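Local coordinates for protein 7,8-dihydro-6-hydroxymethylpterin pyrophosphokinase-dihydropteroate synthase (Plasmodium falciparum, PDB 6JWS) that probably catalyses two successive steps of folate biosynthesis, the ATP-dependent pyrophosphorylation of 6-hydroxymethyl-7,8-dihydropterin and condensation of the product with 4-aminobenzoate to dihydropteroate, at residues 126-129 with 130-133; 459-462 with 463-467; 488-491 with 492-496; 532-535 with 536-539. The protein carries 1 engineered substitution. All blocks are in the same frame, centred on the assembly; numbering follows the deposited sequence.

Contact 1. Residues 126-129 with 130-133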
ATOM      1  N   GLU B 126      -7.100 -41.017  39.349  1.00 49.25           N
ATOM      2  CA  GLU B 126      -6.316 -40.670  38.170  1.00 49.06           C
ATOM      3  C   GLU B 126      -5.902 -41.920  37.393  1.00 48.93           C
ATOM      4  O   GLU B 126      -5.725 -42.989  37.971  1.00 51.92           O
ATOM      5  CB  GLU B 126      -5.074 -39.875  38.577  1.00 50.10           C
ATOM      6  CG  GLU B 126      -5.374 -38.437  38.979  1.00 49.11           C
ATOM      7  CD  GLU B 126      -4.147 -37.550  39.111  1.00 50.74           C
ATOM      8  OE1 GLU B 126      -3.381 -37.735  40.084  1.00 53.08           O
ATOM      9  OE2 GLU B 126      -3.945 -36.690  38.226  1.00 48.69           O
ATOM     10  N   VAL B 127      -5.748 -41.756  36.072  1.00 45.61           N
ATOM     11  CA  VAL B 127      -5.135 -42.738  35.185  1.00 45.72           C
ATOM     12  C   VAL B 127      -3.694 -42.303  34.897  1.00 46.83           C
ATOM     13  O   VAL B 127      -3.326 -41.154  35.139  1.00 48.89           O
ATOM     14  CB  VAL B 127      -5.967 -42.966  33.898  1.00 46.70           C
ATOM     15  CG1 VAL B 127      -7.258 -43.730  34.173  1.00 43.01           C
ATOM     16  CG2 VAL B 127      -6.284 -41.675  33.144  1.00 45.75           C
ATOM     17  N   ASN B 128      -2.865 -43.240  34.419  1.00 46.98           N
ATOM     18  CA  ASN B 128      -1.503 -42.930  34.004  1.00 46.32           C
ATOM     19  C   ASN B 128      -1.532 -42.367  32.584  1.00 41.58           C
ATOM     20  O   ASN B 128      -2.553 -42.445  31.898  1.00 38.62           O
ATOM     21  CB  ASN B 128      -0.564 -44.139  34.124  1.00 51.12           C
ATOM     22  CG  ASN B 128      -1.064 -45.375  33.397  1.00 55.08           C
ATOM     23  OD1 ASN B 128      -1.306 -45.358  32.187  1.00 48.39           O
ATOM     24  ND2 ASN B 128      -1.222 -46.464  34.132  1.00 63.05           N
ATOM     25  N   VAL B 129      -0.384 -41.840  32.142  1.00 42.48           N
ATOM     26  CA  VAL B 129      -0.276 -41.189  30.846  1.00 46.73           C
ATOM     27  C   VAL B 129      -0.680 -42.148  29.725  1.00 48.63           C
ATOM     28  O   VAL B 129      -1.579 -41.826  28.947  1.00 51.19           O
ATOM     29  CB  VAL B 129       1.119 -40.577  30.609  1.00 49.20           C
ATOM     30  CG1 VAL B 129       1.178 -39.849  29.272  1.00 51.03           C
ATOM     31  CG2 VAL B 129       1.530 -39.640  31.739  1.00 51.68           C
ATOM     32  N   GLU B 130      -0.023 -43.319  29.648  1.00 46.80           N
ATOM     33  CA  GLU B 130      -0.253 -44.248  28.548  1.00 47.42           C
ATOM     34  C   GLU B 130      -1.726 -44.651  28.449  1.00 42.55           C
ATOM     35  O   GLU B 130      -2.285 -44.656  27.352  1.00 38.24           O
ATOM     36  CB  GLU B 130       0.709 -45.443  28.564  1.00 53.63           C
ATOM     37  CG  GLU B 130       0.601 -46.341  27.326  1.00 62.38           C
ATOM     38  CD  GLU B 130       0.771 -45.751  25.920  1.00 72.50           C
ATOM     39  OE1 GLU B 130       0.461 -44.548  25.709  1.00 70.19           O
ATOM     40  OE2 GLU B 130       1.200 -46.509  25.012  1.00 72.76           O
ATOM     41  N   ASN B 131      -2.351 -44.966  29.594  1.00 42.06           N
ATOM     42  CA  ASN B 131      -3.750 -45.374  29.612  1.00 44.43           C
ATOM     43  C   ASN B 131      -4.637 -44.226  29.136  1.00 42.50           C
ATOM     44  O   ASN B 131      -5.602 -44.449  28.400  1.00 41.15           O
ATOM     45  CB  ASN B 131      -4.193 -45.901  30.980  1.00 51.39           C
ATOM     46  CG  ASN B 131      -3.959 -47.389  31.161  1.00 56.34           C
ATOM     47  OD1 ASN B 131      -4.869 -48.187  30.952  1.00 62.27           O
ATOM     48  ND2 ASN B 131      -2.750 -47.774  31.540  1.00 53.69           N
ATOM     49  N   TYR B 132      -4.284 -43.000  29.553  1.00 40.64           N
ATOM     50  CA  TYR B 132      -4.994 -41.801  29.137  1.00 37.71           C
ATOM     51  C   TYR B 132      -4.980 -41.678  27.613  1.00 35.02           C
ATOM     52  O   TYR B 132      -6.033 -41.518  26.992  1.00 32.43           O
ATOM     53  CB  TYR B 132      -4.426 -40.556  29.824  1.00 39.41           C
ATOM     54  CG  TYR B 132      -4.964 -39.271  29.249  1.00 41.03           C
ATOM     55  CD1 TYR B 132      -6.205 -38.784  29.637  1.00 39.95           C
ATOM     56  CD2 TYR B 132      -4.256 -38.572  28.279  1.00 40.37           C
ATOM     57  CE1 TYR B 132      -6.721 -37.623  29.082  1.00 42.52           C
ATOM     58  CE2 TYR B 132      -4.760 -37.411  27.713  1.00 39.01           C
ATOM     59  CZ  TYR B 132      -5.991 -36.932  28.126  1.00 41.07           C
ATOM     60  OH  TYR B 132      -6.494 -35.794  27.576  1.00 38.29           O
ATOM     61  N   LEU B 133      -3.786 -41.782  27.015  1.00 35.87           N
ATOM     62  CA  LEU B 133      -3.622 -41.543  25.585  1.00 39.46           C
ATOM     63  C   LEU B 133      -4.394 -42.576  24.763  1.00 40.76           C
ATOM     64  O   LEU B 133      -4.987 -42.220  23.741  1.00 41.78           O
ATOM     65  CB  LEU B 133      -2.135 -41.513  25.216  1.00 41.26           C
ATOM     66  CG  LEU B 133      -1.343 -40.354  25.825  1.00 43.43           C
ATOM     67  CD1 LEU B 133       0.152 -40.629  25.781  1.00 42.83           C
ATOM     68  CD2 LEU B 133      -1.673 -39.035  25.128  1.00 42.99           C
TER

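Contact 2. Residues 459-462 with 463-467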
ATOM      1  N   PHE B 459     -28.334  13.159  23.120  1.00 25.06           N
ATOM      2  CA  PHE B 459     -28.152  12.275  21.976  1.00 24.70           C
ATOM      3  C   PHE B 459     -29.050  11.045  22.094  1.00 25.56           C
ATOM      4  O   PHE B 459     -29.675  10.639  21.111  1.00 26.93           O
ATOM      5  CB  PHE B 459     -26.693  11.847  21.787  1.00 23.20           C
ATOM      6  CG  PHE B 459     -26.543  10.866  20.659  1.00 22.42           C
ATOM      7  CD1 PHE B 459     -26.531  11.303  19.343  1.00 21.64           C
ATOM      8  CD2 PHE B 459     -26.474   9.504  20.913  1.00 22.09           C
ATOM      9  CE1 PHE B 459     -26.426  10.394  18.300  1.00 22.82           C
ATOM     10  CE2 PHE B 459     -26.375   8.599  19.865  1.00 22.49           C
ATOM     11  CZ  PHE B 459     -26.359   9.045  18.561  1.00 22.31           C
ATOM     12  N   GLN B 460     -29.076  10.442  23.290  1.00 25.09           N
ATOM     13  CA  GLN B 460     -29.867   9.249  23.556  1.00 28.94           C
ATOM     14  C   GLN B 460     -31.340   9.558  23.247  1.00 31.62           C
ATOM     15  O   GLN B 460     -32.014   8.786  22.572  1.00 30.40           O
ATOM     16  CB  GLN B 460     -29.584   8.778  24.992  1.00 28.91           C
ATOM     17  CG  GLN B 460     -30.427   7.608  25.492  1.00 32.24           C
ATOM     18  CD  GLN B 460     -30.330   7.338  26.983  1.00 38.06           C
ATOM     19  OE1 GLN B 460     -30.554   8.216  27.821  1.00 38.69           O
ATOM     20  NE2 GLN B 460     -30.017   6.099  27.347  1.00 39.34           N
ATOM     21  N   LYS B 461     -31.808  10.729  23.702  1.00 33.58           N
ATOM     22  CA  LYS B 461     -33.193  11.146  23.553  1.00 37.12           C
ATOM     23  C   LYS B 461     -33.540  11.322  22.074  1.00 35.31           C
ATOM     24  O   LYS B 461     -34.544  10.787  21.614  1.00 36.95           O
ATOM     25  CB  LYS B 461     -33.476  12.389  24.408  1.00 39.31           C
ATOM     26  CG  LYS B 461     -34.880  12.968  24.295  1.00 43.84           C
ATOM     27  CD  LYS B 461     -34.934  14.454  24.614  1.00 50.80           C
ATOM     28  CE  LYS B 461     -35.777  15.256  23.638  1.00 54.64           C
ATOM     29  NZ  LYS B 461     -35.305  16.658  23.503  1.00 48.65           N
ATOM     30  N   GLU B 462     -32.705  12.058  21.331  1.00 36.44           N
ATOM     31  CA  GLU B 462     -32.922  12.267  19.906  1.00 35.90           C
ATOM     32  C   GLU B 462     -32.864  10.942  19.140  1.00 38.86           C
ATOM     33  O   GLU B 462     -33.653  10.712  18.223  1.00 41.39           O
ATOM     34  CB  GLU B 462     -31.926  13.269  19.320  1.00 39.32           C
ATOM     35  CG  GLU B 462     -31.976  14.654  19.944  1.00 49.30           C
ATOM     36  CD  GLU B 462     -33.259  15.461  19.770  1.00 62.23           C
ATOM     37  OE1 GLU B 462     -34.363  14.910  20.003  1.00 68.10           O
ATOM     38  OE2 GLU B 462     -33.155  16.656  19.417  1.00 67.92           O
ATOM     39  N   TRP B 463     -31.924  10.062  19.498  1.00 37.22           N
ATOM     40  CA  TRP B 463     -31.833   8.803  18.780  1.00 36.03           C
ATOM     41  C   TRP B 463     -33.147   8.049  18.923  1.00 39.54           C
ATOM     42  O   TRP B 463     -33.629   7.465  17.958  1.00 39.27           O
ATOM     43  CB  TRP B 463     -30.655   7.923  19.232  1.00 31.75           C
ATOM     44  CG  TRP B 463     -30.576   6.685  18.394  1.00 27.18           C
ATOM     45  CD1 TRP B 463     -31.068   5.450  18.698  1.00 28.14           C
ATOM     46  CD2 TRP B 463     -30.070   6.595  17.051  1.00 26.60           C
ATOM     47  NE1 TRP B 463     -30.865   4.586  17.654  1.00 28.76           N
ATOM     48  CE2 TRP B 463     -30.260   5.264  16.629  1.00 27.26           C
ATOM     49  CE3 TRP B 463     -29.451   7.500  16.177  1.00 28.02           C
ATOM     50  CZ2 TRP B 463     -29.847   4.817  15.379  1.00 27.88           C
ATOM     51  CZ3 TRP B 463     -29.044   7.061  14.935  1.00 28.43           C
ATOM     52  CH2 TRP B 463     -29.240   5.733  14.549  1.00 29.30           C
ATOM     53  N   ASN B 464     -33.673   8.050  20.152  1.00 46.48           N
ATOM     54  CA  ASN B 464     -34.851   7.288  20.529  1.00 51.46           C
ATOM     55  C   ASN B 464     -36.086   7.834  19.811  1.00 55.71           C
ATOM     56  O   ASN B 464     -37.009   7.075  19.526  1.00 57.95           O
ATOM     57  CB  ASN B 464     -35.030   7.255  22.048  1.00 52.69           C
ATOM     58  CG  ASN B 464     -34.056   6.329  22.751  1.00 56.02           C
ATOM     59  OD1 ASN B 464     -33.704   5.271  22.232  1.00 58.36           O
ATOM     60  ND2 ASN B 464     -33.631   6.705  23.946  1.00 57.87           N
ATOM     61  N   ASP B 465     -36.087   9.141  19.508  1.00 59.11           N
ATOM     62  CA  ASP B 465     -37.178   9.783  18.787  1.00 67.81           C
ATOM     63  C   ASP B 465     -37.108   9.378  17.315  1.00 75.98           C
ATOM     64  O   ASP B 465     -36.842  10.204  16.441  1.00 73.84           O
ATOM     65  CB  ASP B 465     -37.175  11.308  18.963  1.00 69.89           C
ATOM     66  CG  ASP B 465     -37.550  11.817  20.349  1.00 70.96           C
ATOM     67  OD1 ASP B 465     -37.804  10.985  21.257  1.00 72.76           O
ATOM     68  OD2 ASP B 465     -37.579  13.054  20.517  1.00 72.08           O
ATOM     69  N   ILE B 466     -37.330   8.082  17.070  1.00 91.34           N
ATOM     70  CA  ILE B 466     -37.303   7.489  15.743  1.00100.83           C
ATOM     71  C   ILE B 466     -38.247   6.288  15.744  1.00111.72           C
ATOM     72  O   ILE B 466     -38.130   5.400  16.590  1.00115.75           O
ATOM     73  CB  ILE B 466     -35.857   7.137  15.314  1.00 95.80           C
ATOM     74  CG1 ILE B 466     -35.658   7.247  13.800  1.00 94.44           C
ATOM     75  CG2 ILE B 466     -35.391   5.790  15.862  1.00 91.55           C
ATOM     76  CD1 ILE B 466     -35.545   8.672  13.296  1.00 94.01           C
ATOM     77  N   LYS B 467     -39.210   6.293  14.813  1.00120.00           N
ATOM     78  CA  LYS B 467     -40.143   5.182  14.684  1.00120.00           C
ATOM     79  C   LYS B 467     -39.615   4.190  13.645  1.00120.00           C
ATOM     80  O   LYS B 467     -39.522   4.511  12.457  1.00120.00           O
ATOM     81  CB  LYS B 467     -41.588   5.669  14.492  1.00120.00           C
ATOM     82  CG  LYS B 467     -41.959   6.250  13.130  1.00119.12           C
ATOM     83  CD  LYS B 467     -43.455   6.211  12.875  1.00112.96           C
ATOM     84  CE  LYS B 467     -43.831   6.345  11.415  1.00110.64           C
ATOM     85  NZ  LYS B 467     -43.867   7.762  10.984  1.00103.72           N
TER

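Contact 3. Residues 488-491 with 492-496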
ATOM      1  N   VAL B 488     -17.391   9.812  36.130  1.00 15.86           N
ATOM      2  CA  VAL B 488     -17.971  10.130  34.836  1.00 15.88           C
ATOM      3  C   VAL B 488     -18.372   8.828  34.147  1.00 16.01           C
ATOM      4  O   VAL B 488     -19.529   8.663  33.756  1.00 15.71           O
ATOM      5  CB  VAL B 488     -17.013  10.993  33.986  1.00 16.78           C
ATOM      6  CG1 VAL B 488     -17.425  11.043  32.515  1.00 17.04           C
ATOM      7  CG2 VAL B 488     -16.886  12.407  34.556  1.00 16.08           C
ATOM      8  N   PHE B 489     -17.433   7.875  34.060  1.00 15.18           N
ATOM      9  CA  PHE B 489     -17.739   6.628  33.384  1.00 14.96           C
ATOM     10  C   PHE B 489     -18.920   5.920  34.045  1.00 16.29           C
ATOM     11  O   PHE B 489     -19.757   5.372  33.334  1.00 16.45           O
ATOM     12  CB  PHE B 489     -16.533   5.686  33.256  1.00 13.94           C
ATOM     13  CG  PHE B 489     -16.788   4.524  32.306  1.00 13.67           C
ATOM     14  CD1 PHE B 489     -17.024   4.743  30.956  1.00 12.61           C
ATOM     15  CD2 PHE B 489     -16.794   3.210  32.756  1.00 13.05           C
ATOM     16  CE1 PHE B 489     -17.263   3.686  30.086  1.00 13.08           C
ATOM     17  CE2 PHE B 489     -16.991   2.153  31.876  1.00 13.09           C
ATOM     18  CZ  PHE B 489     -17.250   2.390  30.546  1.00 12.71           C
ATOM     19  N   LYS B 490     -18.965   5.906  35.390  1.00 18.44           N
ATOM     20  CA  LYS B 490     -20.038   5.237  36.120  1.00 22.09           C
ATOM     21  C   LYS B 490     -21.415   5.810  35.759  1.00 21.11           C
ATOM     22  O   LYS B 490     -22.347   5.072  35.472  1.00 21.72           O
ATOM     23  CB  LYS B 490     -19.784   5.265  37.635  1.00 24.43           C
ATOM     24  CG  LYS B 490     -20.843   4.553  38.467  1.00 28.03           C
ATOM     25  CD  LYS B 490     -20.509   4.468  39.956  1.00 33.06           C
ATOM     26  CE  LYS B 490     -21.722   4.208  40.831  1.00 37.25           C
ATOM     27  NZ  LYS B 490     -22.564   3.104  40.311  1.00 37.70           N
ATOM     28  N   GLU B 491     -21.543   7.131  35.736  1.00 22.01           N
ATOM     29  CA  GLU B 491     -22.836   7.736  35.443  1.00 23.82           C
ATOM     30  C   GLU B 491     -23.239   7.407  34.004  1.00 23.62           C
ATOM     31  O   GLU B 491     -24.421   7.251  33.721  1.00 26.77           O
ATOM     32  CB  GLU B 491     -22.802   9.250  35.685  1.00 23.72           C
ATOM     33  CG  GLU B 491     -24.178   9.901  35.615  1.00 26.71           C
ATOM     34  CD  GLU B 491     -24.228  11.420  35.711  1.00 28.32           C
ATOM     35  OE1 GLU B 491     -23.170  12.055  35.877  1.00 29.74           O
ATOM     36  OE2 GLU B 491     -25.329  11.973  35.586  1.00 32.29           O
ATOM     37  N   CYS B 492     -22.254   7.273  33.107  1.00 21.50           N
ATOM     38  CA  CYS B 492     -22.551   6.978  31.713  1.00 19.96           C
ATOM     39  C   CYS B 492     -23.049   5.549  31.558  1.00 19.99           C
ATOM     40  O   CYS B 492     -24.044   5.335  30.880  1.00 20.84           O
ATOM     41  CB  CYS B 492     -21.356   7.218  30.807  1.00 19.66           C
ATOM     42  SG  CYS B 492     -20.942   8.971  30.658  1.00 21.44           S
ATOM     43  N   VAL B 493     -22.387   4.577  32.205  1.00 20.93           N
ATOM     44  CA  VAL B 493     -22.845   3.204  32.025  1.00 21.94           C
ATOM     45  C   VAL B 493     -24.164   2.966  32.766  1.00 23.66           C
ATOM     46  O   VAL B 493     -25.017   2.238  32.263  1.00 25.20           O
ATOM     47  CB  VAL B 493     -21.772   2.104  32.233  1.00 21.16           C
ATOM     48  CG1 VAL B 493     -20.657   2.209  31.198  1.00 21.08           C
ATOM     49  CG2 VAL B 493     -21.181   2.071  33.633  1.00 19.13           C
ATOM     50  N   ASP B 494     -24.340   3.587  33.944  1.00 25.88           N
ATOM     51  CA  ASP B 494     -25.570   3.429  34.715  1.00 26.30           C
ATOM     52  C   ASP B 494     -26.777   3.843  33.874  1.00 24.50           C
ATOM     53  O   ASP B 494     -27.820   3.221  33.962  1.00 26.02           O
ATOM     54  CB  ASP B 494     -25.552   4.204  36.042  1.00 26.95           C
ATOM     55  CG  ASP B 494     -24.689   3.592  37.139  1.00 29.47           C
ATOM     56  OD1 ASP B 494     -24.271   2.422  36.987  1.00 30.23           O
ATOM     57  OD2 ASP B 494     -24.447   4.296  38.156  1.00 34.18           O
ATOM     58  N   ASN B 495     -26.601   4.860  33.028  1.00 23.99           N
ATOM     59  CA  ASN B 495     -27.678   5.454  32.256  1.00 23.15           C
ATOM     60  C   ASN B 495     -27.650   4.978  30.802  1.00 23.65           C
ATOM     61  O   ASN B 495     -28.391   5.502  29.979  1.00 22.32           O
ATOM     62  CB  ASN B 495     -27.629   6.980  32.389  1.00 25.83           C
ATOM     63  CG  ASN B 495     -28.104   7.445  33.755  1.00 28.79           C
ATOM     64  OD1 ASN B 495     -29.308   7.591  33.961  1.00 33.93           O
ATOM     65  ND2 ASN B 495     -27.192   7.647  34.702  1.00 24.98           N
ATOM     66  N   ASP B 496     -26.759   4.020  30.481  1.00 26.08           N
ATOM     67  CA  ASP B 496     -26.632   3.427  29.152  1.00 26.20           C
ATOM     68  C   ASP B 496     -26.325   4.491  28.101  1.00 22.85           C
ATOM     69  O   ASP B 496     -26.920   4.516  27.029  1.00 20.96           O
ATOM     70  CB  ASP B 496     -27.820   2.525  28.787  1.00 34.04           C
ATOM     71  CG  ASP B 496     -27.846   1.221  29.577  1.00 49.36           C
ATOM     72  OD1 ASP B 496     -28.413   1.216  30.700  1.00 54.90           O
ATOM     73  OD2 ASP B 496     -27.275   0.211  29.079  1.00 59.68           O
TER

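Contact 4. Residues 532-535 with 536-539. With ACT (acetate ion), chain M.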
ATOM      1  N   ARG B 532       2.989   9.340  28.674  1.00 10.34           N
ATOM      2  CA  ARG B 532       3.674   9.728  29.894  1.00 10.60           C
ATOM      3  C   ARG B 532       3.294  11.186  30.156  1.00 11.59           C
ATOM      4  O   ARG B 532       3.153  11.965  29.216  1.00 12.31           O
ATOM      5  CB  ARG B 532       5.201   9.641  29.711  1.00  9.65           C
ATOM      6  CG  ARG B 532       5.774   8.264  29.404  1.00  8.94           C
ATOM      7  CD  ARG B 532       7.237   8.439  29.009  1.00  8.86           C
ATOM      8  NE  ARG B 532       7.988   7.189  28.960  1.00  8.48           N
ATOM      9  CZ  ARG B 532       9.270   7.091  28.606  1.00  8.29           C
ATOM     10  NH1 ARG B 532       9.926   8.182  28.228  1.00  8.36           N
ATOM     11  NH2 ARG B 532       9.879   5.914  28.628  1.00  7.81           N
ATOM     12  N   GLY B 533       3.102  11.566  31.419  1.00 12.76           N
ATOM     13  CA  GLY B 533       2.967  12.982  31.748  1.00 14.31           C
ATOM     14  C   GLY B 533       1.562  13.534  31.481  1.00 16.22           C
ATOM     15  O   GLY B 533       0.583  12.798  31.380  1.00 17.81           O
ATOM     16  N   ASN B 534       1.464  14.859  31.383  1.00 17.31           N
ATOM     17  CA  ASN B 534       0.202  15.514  31.100  1.00 16.71           C
ATOM     18  C   ASN B 534       0.416  16.458  29.925  1.00 16.80           C
ATOM     19  O   ASN B 534       1.526  16.519  29.392  1.00 16.15           O
ATOM     20  CB  ASN B 534      -0.318  16.260  32.332  1.00 17.19           C
ATOM     21  CG  ASN B 534       0.695  17.228  32.898  1.00 17.95           C
ATOM     22  OD1 ASN B 534       1.314  18.005  32.160  1.00 18.87           O
ATOM     23  ND2 ASN B 534       0.876  17.178  34.209  1.00 16.93           N
ATOM     24  N   PRO B 535      -0.618  17.217  29.484  1.00 17.79           N
ATOM     25  CA  PRO B 535      -0.447  18.165  28.376  1.00 20.42           C
ATOM     26  C   PRO B 535       0.749  19.109  28.529  1.00 22.22           C
ATOM     27  O   PRO B 535       1.390  19.460  27.540  1.00 25.46           O
ATOM     28  CB  PRO B 535      -1.805  18.905  28.291  1.00 19.34           C
ATOM     29  CG  PRO B 535      -2.803  17.927  28.935  1.00 18.46           C
ATOM     30  CD  PRO B 535      -2.007  17.176  29.989  1.00 17.00           C
ATOM     31  N   HIS B 536       1.090  19.488  29.762  1.00 23.17           N
ATOM     32  CA  HIS B 536       2.171  20.450  29.932  1.00 25.53           C
ATOM     33  C   HIS B 536       3.554  19.792  29.966  1.00 22.62           C
ATOM     34  O   HIS B 536       4.535  20.463  29.654  1.00 23.20           O
ATOM     35  CB  HIS B 536       1.894  21.405  31.110  1.00 32.03           C
ATOM     36  CG  HIS B 536       0.633  22.170  30.885  1.00 44.14           C
ATOM     37  ND1 HIS B 536       0.561  23.247  30.005  1.00 47.64           N
ATOM     38  CD2 HIS B 536      -0.625  21.965  31.342  1.00 49.91           C
ATOM     39  CE1 HIS B 536      -0.677  23.694  29.966  1.00 52.14           C
ATOM     40  NE2 HIS B 536      -1.426  22.924  30.778  1.00 54.69           N
ATOM     41  N   THR B 537       3.643  18.514  30.356  1.00 17.98           N
ATOM     42  CA  THR B 537       4.947  17.905  30.578  1.00 17.40           C
ATOM     43  C   THR B 537       5.330  16.924  29.472  1.00 15.70           C
ATOM     44  O   THR B 537       6.508  16.662  29.290  1.00 14.91           O
ATOM     45  CB  THR B 537       5.077  17.232  31.957  1.00 16.52           C
ATOM     46  OG1 THR B 537       4.127  16.163  32.005  1.00 16.10           O
ATOM     47  CG2 THR B 537       4.900  18.193  33.118  1.00 15.17           C
ATOM     48  N   MET B 538       4.349  16.373  28.756  1.00 15.33           N
ATOM     49  CA  MET B 538       4.580  15.165  27.975  1.00 14.81           C
ATOM     50  C   MET B 538       5.634  15.363  26.885  1.00 15.33           C
ATOM     51  O   MET B 538       6.358  14.415  26.565  1.00 15.07           O
ATOM     52  CB  MET B 538       3.284  14.612  27.370  1.00 14.55           C
ATOM     53  CG  MET B 538       2.563  15.569  26.430  1.00 13.91           C
ATOM     54  SD  MET B 538       1.034  14.802  25.830  1.00 15.77           S
ATOM     55  CE  MET B 538       0.548  16.007  24.589  1.00 13.54           C
ATOM     56  N   ASP B 539       5.749  16.581  26.340  1.00 15.40           N
ATOM     57  CA  ASP B 539       6.649  16.825  25.219  1.00 17.58           C
ATOM     58  C   ASP B 539       8.107  16.682  25.638  1.00 18.70           C
ATOM     59  O   ASP B 539       8.997  16.606  24.788  1.00 20.70           O
ATOM     60  CB  ASP B 539       6.440  18.203  24.563  1.00 18.33           C
ATOM     61  CG  ASP B 539       5.179  18.357  23.706  1.00 19.06           C
ATOM     62  OD1 ASP B 539       4.620  17.314  23.216  1.00 16.95           O
ATOM     63  OD2 ASP B 539       4.745  19.530  23.539  1.00 19.41           O
TER
HETATM   64  C   ACT M 805       7.341   3.586  29.010  1.00 14.24           C
HETATM   65  O   ACT M 805       6.697   4.676  28.975  1.00 13.44           O
HETATM   66  OXT ACT M 805       8.573   3.500  29.165  1.00 14.72           O
HETATM   67  CH3 ACT M 805       6.586   2.275  28.780  1.00 14.35           C
HETATM   68  O   HOH W   1       3.883  19.176  26.728  1.00 26.79           O

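Contact 1. Residues 126-129 with 130-133
N128 reaches over the first turn of helix 129-148 and lays its carboxamide against the side chain of N131. The oxygen OD1 does the work, because two N-H groups of one residue converge on it. The backbone N of N131 lies 2.8 Å from N128 OD1 and points almost straight down the C=O bond. N131 ND2, 2.9 Å from the same N128 OD1, arrives in the carbonyl plane on a lone pair, with N128 OD1 also nearly in the amide plane of N131. Each donor thus uses a different part of the oxygen, and the two amide planes end up 62° apart. CG of N128 stands between its own backbone N and carbonyl carbon (chi1 54°), and from that position the side chain can turn back to the helix. This is an asparagine N-cap: the first N-H groups of a helix have no preceding turn to bond to, and a side-chain carbonyl supplies the missing acceptor. Asparagine suits the place because its acceptor is only two bonds beyond CB. Regular helical bonding starts with Y132 N donating to N128 O and L133 N to V129 O. One turn apart, V129 and L133 run alongside each other, CG1 of V129 lying 3.7 Å from CD1 of L133. V127, still in the loop, brings CG2 to 4.0 Å from CB of Y132, the two side chains crossing at about a right angle. Beyond CB the buried Y132 ring leads away, its hydroxyl hydrogen-bonded to the carbonyl of P319, near the ATP pocket residues S317 and H320.

Contact 2. Residues 459-462 with 463-467
W463 sends its side chain out beside that of F459, one helical turn earlier, both pointing the same way. Its CB sits 3.4 Å from the carbonyl O of F459, which also accepts the backbone N-H of W463. CG stands opposite the backbone N (chi1 -177°), and this carries the indole off the helix into the company of the phenyl ring. CE3, on the six-membered part of the indole, comes to 4.2 Å from CZ of F459; the rings meet obliquely, in loose apolar contact. The rest of the indole packs on F419, K476 and P477. Broad aromatic groups suit both sites, since this face of the helix turns to other apolar residues.

Elsewhere on the helix polar groups meet. N464 lies alongside Q460, its ND2 3.7 Å from CG of Q460, while the backbone N of N464 donates to Q460 O. Near the C-terminal end of the helix, E462 OE1 and D465 OD2 stand 3.7 Å apart with their carboxylate planes at 72°, a pairing of like charges that is probably somewhat unfavourable. The helix ends here: D465 N bonds to K461 O and weakly to E462 O, and D465 then forms the centre of an inverse gamma turn.

In the TIM barrel of the synthase, F459 and W463 pack helix 448-464 against helix 411-424 and the loop just before strand 478-482, whereas Q460 packs on L497, beyond helix 486-494.

Contact 3. Residues 488-491 with 492-496
Helix 486-494 is the crossover of a beta-alpha-beta unit, linking parallel strands 478-482 and 500-503 of the barrel, and the contact spans its last turns. On the inner side CG1 of V493 rests over one face of the F489 ring, a CH-pi contact 3.9 Å from the centroid and 26° off the normal, shifted toward CZ. Valine suits this place: CG1 lies over the ring while CG2 turns back to the carbonyls of F489 and K490. F489 also meets I481 of strand 478-482. Outside, K490 stretches along the helix and bends at its last torsion (chi4 47°), bringing NZ to 3.1 Å from OD2 of D494, on the syn lone pair, an i to i+4 salt bridge. A Schellman motif ends the helix, closed by L497 N to C492 O around D496 N to V493 O, with D496, at positive phi, as the C-prime residue. Just before D496, ND2 of N495 turns back to E491 O at 3.0 Å, in the carbonyl plane on a lone pair, with an N-H...O angle of 169°; N495 N adds a weak bond to this oxygen. The carboxylate of E491 instead salt-bridges R449 of helix 448-464.

Contact 4. Residues 532-535 with 536-539
OD1 of N534 is gripped by two backbone N-H groups, from H536 N at 2.8 Å and from T537 N at 3.0 Å, both tilted from the carbonyl plane. CG of N534 sits between its own N and carbonyl carbon (chi1 54°), which folds the amide back over the turn, an Asx turn. T537 answers with its hydroxyl: N534 N donates to T537 OG1 at 3.0 Å, nearly straight at 166°. T537 N is bifurcated between N534 OD1 and N534 O, lying 59° out of the carbonyl plane of the latter, off its lone pairs, while M538 N reaches N534 O at 2.9 Å close to the C=O line. P535, with its preset phi, suits the first corner, and G533 takes a positive phi, where a side chain would run into T537 OG1. A water bridges P535 O and D539 N.

R532 points the other way, extended from CG to NE. R532 NE donates to acetate O and R532 NH2 to acetate OXT, both at 2.8 Å, OXT at the guanidinium edge, near its plane; H530 NE2 holds the same ion, probably from the crystallisation liquor. R532 NH1 binds the carbonyls of L541 and N543, and Y544 adds a cation-pi contact. M538 lies beside the bound pteroic acid, so this turn, in the loop after strand 525-529, helps shape the pocket wall. The acetate suggests that the spot between NE and NH2 could accept a carboxylate or other anion.

How the contacts relate
Contact 1 belongs to the HPPK part, the other three to the pterin-binding TIM barrel, and contact 1 lies on the opposite side of the chain's centre from each of them: contacts 1 and 4 have centres 59 Å apart. Each part has its own ligand nearby. Y132 of contact 1 stands about 8 Å from bound ATP, M538 of contact 4 about 4 Å from pteroic acid, nearest atoms of side chain and ligand. Contacts 2 and 3 lie on adjacent helices with centres 18 Å apart, and Q460 NE2 meets N495 O at 3.2 Å, a probable hydrogen bond. Contact 3 lies farther from the ligand, the F489 side chain about 13 Å from pteroic acid.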